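Long-range contacts in transcriptional regulator (Mesorhizobium loti, PDB 3BHQ), which probably binds DNA as a transcription factor of the TetR family, recognising regulatory sequences through a predicted helix-turn-helix motif: residues Ala23-Lys28 against Glu36-Lys41; Gly168-Ile173 against Arg193-Ser198. One frame throughout, in Å; residues are numbered along the deposited sequence. Where two conformers were deposited one is given.

Contact 1 (Ala23-Lys28 against Glu36-Lys41). With EDO (1,2-ethanediol), chain E; EDO (1,2-ethanediol), chain K.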
# COMPACT_ATOMS: atom_id res chain seq x y z
N ALA A 23 7.72 9.18 18.74
CA ALA A 23 8.83 8.22 18.97
C ALA A 23 8.39 7.03 19.83
O ALA A 23 8.75 5.88 19.57
CB ALA A 23 10.02 8.95 19.60
N ALA A 24 7.62 7.32 20.89
CA ALA A 24 7.14 6.28 21.83
C ALA A 24 6.23 5.27 21.15
O ALA A 24 6.41 4.06 21.31
CB ALA A 24 6.44 6.92 23.06
N PHE A 25 5.23 5.77 20.42
CA PHE A 25 4.35 4.88 19.66
C PHE A 25 5.11 4.03 18.64
O PHE A 25 4.86 2.84 18.56
CB PHE A 25 3.21 5.65 18.96
CG PHE A 25 2.19 6.24 19.89
CD1 PHE A 25 1.61 5.48 20.91
CD2 PHE A 25 1.72 7.55 19.70
CE1 PHE A 25 0.66 6.02 21.76
CE2 PHE A 25 0.74 8.10 20.55
CZ PHE A 25 0.21 7.32 21.57
N ILE A 26 6.05 4.63 17.91
CA ILE A 26 6.87 3.87 16.93
C ILE A 26 7.70 2.80 17.63
O ILE A 26 7.73 1.64 17.20
CB ILE A 26 7.72 4.80 16.06
CG1 ILE A 26 6.80 5.55 15.10
CG2 ILE A 26 8.85 4.00 15.32
CD1 ILE A 26 7.43 6.67 14.30
N SER A 27 8.31 3.15 18.75
CA SER A 27 9.15 2.23 19.49
C SER A 27 8.41 1.11 20.21
O SER A 27 8.85 -0.02 20.21
CB SER A 27 10.00 3.04 20.50
OG SER A 27 10.85 2.20 21.27
N LYS A 28 7.27 1.42 20.82
CA LYS A 28 6.58 0.49 21.71
C LYS A 28 5.22 0.03 21.25
O LYS A 28 4.68 -0.91 21.85
CB LYS A 28 6.39 1.19 23.06
CG LYS A 28 7.65 1.79 23.69
CD LYS A 28 8.62 0.73 24.10
CE LYS A 28 9.79 1.32 24.90
NZ LYS A 28 10.64 2.25 24.07
N GLU A 36 1.84 8.77 30.89
CA GLU A 36 2.85 9.05 31.91
C GLU A 36 4.26 8.92 31.34
O GLU A 36 5.11 9.80 31.55
CB GLU A 36 2.64 8.13 33.14
CG GLU A 36 1.29 8.38 33.92
CD GLU A 36 -0.01 7.86 33.24
OE1 GLU A 36 0.05 7.05 32.27
OE2 GLU A 36 -1.11 8.28 33.69
N GLU A 37 4.52 7.86 30.57
CA GLU A 37 5.83 7.67 29.94
C GLU A 37 6.13 8.74 28.88
O GLU A 37 7.27 9.21 28.75
CB GLU A 37 5.93 6.26 29.34
CG GLU A 37 5.98 5.18 30.44
CD GLU A 37 5.70 3.78 29.93
OE1 GLU A 37 4.56 3.53 29.51
OE2 GLU A 37 6.61 2.93 30.01
N ILE A 38 5.11 9.12 28.10
CA ILE A 38 5.25 10.18 27.10
C ILE A 38 5.55 11.52 27.76
O ILE A 38 6.44 12.26 27.31
CB ILE A 38 4.00 10.26 26.17
CG1 ILE A 38 3.96 9.00 25.28
CG2 ILE A 38 4.05 11.52 25.28
CD1 ILE A 38 2.62 8.74 24.62
N ALA A 39 4.85 11.81 28.86
CA ALA A 39 5.08 13.03 29.63
C ALA A 39 6.54 13.11 30.05
O ALA A 39 7.22 14.12 29.84
CB ALA A 39 4.16 13.12 30.88
N THR A 40 7.05 12.02 30.62
CA THR A 40 8.44 11.96 31.07
C THR A 40 9.42 12.18 29.91
O THR A 40 10.33 13.00 30.02
CB THR A 40 8.72 10.63 31.78
OG1 THR A 40 7.85 10.53 32.91
CG2 THR A 40 10.17 10.55 32.23
N LYS A 41 9.19 11.48 28.80
CA LYS A 41 10.03 11.59 27.61
C LYS A 41 10.05 13.01 27.05
O LYS A 41 11.08 13.49 26.57
CB LYS A 41 9.57 10.57 26.57
CG LYS A 41 10.39 10.48 25.31
CD LYS A 41 9.76 9.45 24.37
CE LYS A 41 10.49 9.40 23.05
NZ LYS A 41 11.89 8.88 23.27
C1 EDO E . 11.01 5.53 22.53
O1 EDO E . 12.20 6.30 22.29
C2 EDO E . 10.26 6.06 23.75
O2 EDO E . 9.59 5.01 24.46
C1 EDO K . 5.47 -1.47 17.64
O1 EDO K . 4.74 -2.44 16.89
C2 EDO K . 6.92 -1.89 17.78
O2 EDO K . 7.11 -2.52 19.05
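A24 and I38 mark the nearest approach of the two backbones, their CA atoms 6.8 Å apart, where the 23-28 and 36-41 helix segments cross at 124° with axes 10.9 Å from each other. That spacing is bridged by side chains, with no direct hydrogen bond between the segments. A24 CB points at the partner helix and meets I38 CG1 at 3.9 Å, a methyl against the methylene of the isoleucine's longer branch. The end of I38 reaches on to the phenylalanine: its CD1 lies 4.1 Å from F25 CZ, the two side chains crossing at about a right angle and the methyl approaching the ring obliquely. F25 also stacks on F60 and touches V63 of helix 56-83, while I38 rests on L59 of the same helix, so a third helix closes this buried apolar patch.

K41 works at the more exposed margin. With CG anti to the backbone N (chi1 -176°), the chain runs out extended and bends only at its last torsion (chi4 65°). Its CE thereby comes to 3.5 Å from A23 CB, and the aliphatic part of the lysine lies against helix 9-28. The ammonium is hydrogen-bonded to a bound 1,2-ethanediol, probably from the crystallisation liquor: K41 NZ donates to O1 of this diol (chain E) at 2.8 Å, and K28 NZ donates to its O2 at 3.0 Å. The diol thus spans two like charges whose NZ atoms stand 6.8 Å apart.

Since 36-41 falls in the predicted helix-turn-helix, this contact joins its first helix to helix 9-28, as in the three-helix DNA-binding domain of TetR regulators. The chemistry implies cohesion from apolar contacts inside, while at the exposed edge two lysine ammoniums share a diol that need not belong to the natural protein.

Contact 2 (Gly168-Ile173 against Arg193-Ser198)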
# COMPACT_ATOMS: atom_id res chain seq x y z
N GLY A 168 1.91 6.09 -8.13
CA GLY A 168 1.71 4.64 -8.26
C GLY A 168 2.88 3.96 -8.97
O GLY A 168 3.38 2.94 -8.49
N MSE A 169 3.35 4.52 -10.08
CA MSE A 169 4.50 3.93 -10.78
C MSE A 169 5.75 3.97 -9.93
O MSE A 169 6.53 3.00 -9.89
CB MSE A 169 4.71 4.58 -12.13
CG MSE A 169 3.65 4.20 -13.04
SE MSE A 169 4.02 4.68 -14.84
CE MSE A 169 3.41 6.30 -14.62
N LEU A 170 5.95 5.08 -9.22
CA LEU A 170 7.11 5.27 -8.40
C LEU A 170 7.14 4.37 -7.17
O LEU A 170 8.22 3.90 -6.78
CB LEU A 170 7.14 6.74 -7.93
CG LEU A 170 8.35 7.30 -7.24
CD1 LEU A 170 9.50 7.32 -8.25
CD2 LEU A 170 7.97 8.73 -6.77
N LEU A 171 6.00 4.16 -6.53
CA LEU A 171 5.98 3.51 -5.23
C LEU A 171 5.36 2.13 -5.13
O LEU A 171 5.51 1.51 -4.09
CB LEU A 171 5.26 4.45 -4.25
CG LEU A 171 5.90 5.83 -4.05
CD1 LEU A 171 4.96 6.74 -3.26
CD2 LEU A 171 7.25 5.68 -3.38
N TRP A 172 4.71 1.66 -6.19
CA TRP A 172 4.01 0.36 -6.09
C TRP A 172 4.97 -0.74 -5.57
O TRP A 172 4.63 -1.42 -4.61
CB TRP A 172 3.32 -0.07 -7.41
CG TRP A 172 2.48 -1.31 -7.20
CD1 TRP A 172 2.71 -2.55 -7.70
CD2 TRP A 172 1.32 -1.37 -6.41
NE1 TRP A 172 1.72 -3.40 -7.25
CE2 TRP A 172 0.86 -2.70 -6.46
CE3 TRP A 172 0.61 -0.43 -5.67
CZ2 TRP A 172 -0.26 -3.12 -5.77
CZ3 TRP A 172 -0.54 -0.85 -4.98
CH2 TRP A 172 -0.95 -2.20 -5.03
N ILE A 173 6.13 -0.92 -6.18
CA ILE A 173 7.07 -1.95 -5.72
C ILE A 173 7.71 -1.59 -4.37
O ILE A 173 7.56 -2.32 -3.41
CB ILE A 173 8.08 -2.38 -6.81
CG1 ILE A 173 7.35 -3.19 -7.89
CG2 ILE A 173 9.22 -3.20 -6.23
CD1 ILE A 173 8.21 -3.57 -9.12
N ARG A 193 17.77 5.20 -10.50
CA ARG A 193 17.33 4.41 -11.67
C ARG A 193 15.82 4.18 -11.65
O ARG A 193 15.15 4.22 -12.70
CB ARG A 193 18.03 3.05 -11.77
CG ARG A 193 19.46 3.09 -12.30
CD ARG A 193 19.84 1.72 -12.88
NE ARG A 193 19.68 0.66 -11.89
CZ ARG A 193 20.55 0.36 -10.91
NH1 ARG A 193 21.70 1.03 -10.75
NH2 ARG A 193 20.26 -0.64 -10.07
N HIS A 194 15.30 3.93 -10.45
CA HIS A 194 13.88 3.67 -10.25
C HIS A 194 13.01 4.91 -10.52
O HIS A 194 12.05 4.85 -11.26
CB HIS A 194 13.60 3.18 -8.83
CG HIS A 194 12.19 2.74 -8.63
ND1 HIS A 194 11.72 1.54 -9.13
CD2 HIS A 194 11.12 3.35 -8.05
CE1 HIS A 194 10.44 1.42 -8.84
NE2 HIS A 194 10.05 2.52 -8.22
N ALA A 195 13.38 6.02 -9.89
CA ALA A 195 12.68 7.28 -10.09
C ALA A 195 12.70 7.66 -11.59
O ALA A 195 11.66 8.00 -12.16
CB ALA A 195 13.33 8.39 -9.24
N ASP A 196 13.86 7.54 -12.24
CA ASP A 196 13.99 7.93 -13.64
C ASP A 196 13.19 7.09 -14.60
O ASP A 196 12.60 7.62 -15.55
CB ASP A 196 15.46 7.96 -14.08
CG ASP A 196 16.29 8.96 -13.30
OD1 ASP A 196 15.78 9.72 -12.43
OD2 ASP A 196 17.50 8.93 -13.55
N ALA A 197 13.16 5.77 -14.37
CA ALA A 197 12.33 4.88 -15.16
C ALA A 197 10.82 5.21 -15.01
O ALA A 197 10.09 5.20 -15.99
CB ALA A 197 12.62 3.41 -14.76
N SER A 198 10.40 5.56 -13.79
CA SER A 198 9.00 5.95 -13.52
C SER A 198 8.64 7.25 -14.28
O SER A 198 7.57 7.39 -14.85
CB SER A 198 8.73 6.14 -12.03
OG SER A 198 9.14 5.00 -11.27
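H194 and L170 both hold CG anti to the backbone N (chi1 -173° and -170°), which carries the imidazole and the leucine branch into the seam between their helices. H194 NE2 donates to L170 O at 2.7 Å. The oxygen lies nearly in the ring plane, but the bond is bent, with an N-H...O angle of 138° and the donor above the carbonyl plane.

Beside it, L170 CD1 packs 3.7 Å from A195 CA, and I100 of helix 88-103 also touches this leucine. S198 OG sits 3.5 Å from L170 CA and offset over one face of the imidazole; it donates at 2.9 Å to H194 O, which also receives S198 N from the opposite face of its carbonyl plane. An alanine in place of H194 would probably leave L170 O without its imidazole donor and open a gap beside S198 OG.

Helix 159-181 also packs against the second subunit: M169, present as selenomethionine, lies on H165 of that subunit, and W172 meets F134 there. Overall, one side-chain to backbone bond ties the two C-terminal helices across a mostly buried seam that mixes leucine and alanine with histidine and serine.

Contact 1 closes before contact 2 opens along the chain, and the two lie on opposite sides of the chain's centre. Their centres are 35 Å apart and their nearest atoms about 18 Å, so they do not touch. They share no helix: contact 1 pairs helices 9-28 and 35-42 in the TetR-type N-terminal region, contact 2 pairs helices 159-181 and 188-206 in the AefR-like C-terminal region. No other chain of the assembly touches contact 1, whereas contact 2 borders the second subunit. This separation is consistent with the TetR-family plan, in which DNA recognition and dimerisation occupy different parts of an all-helical subunit.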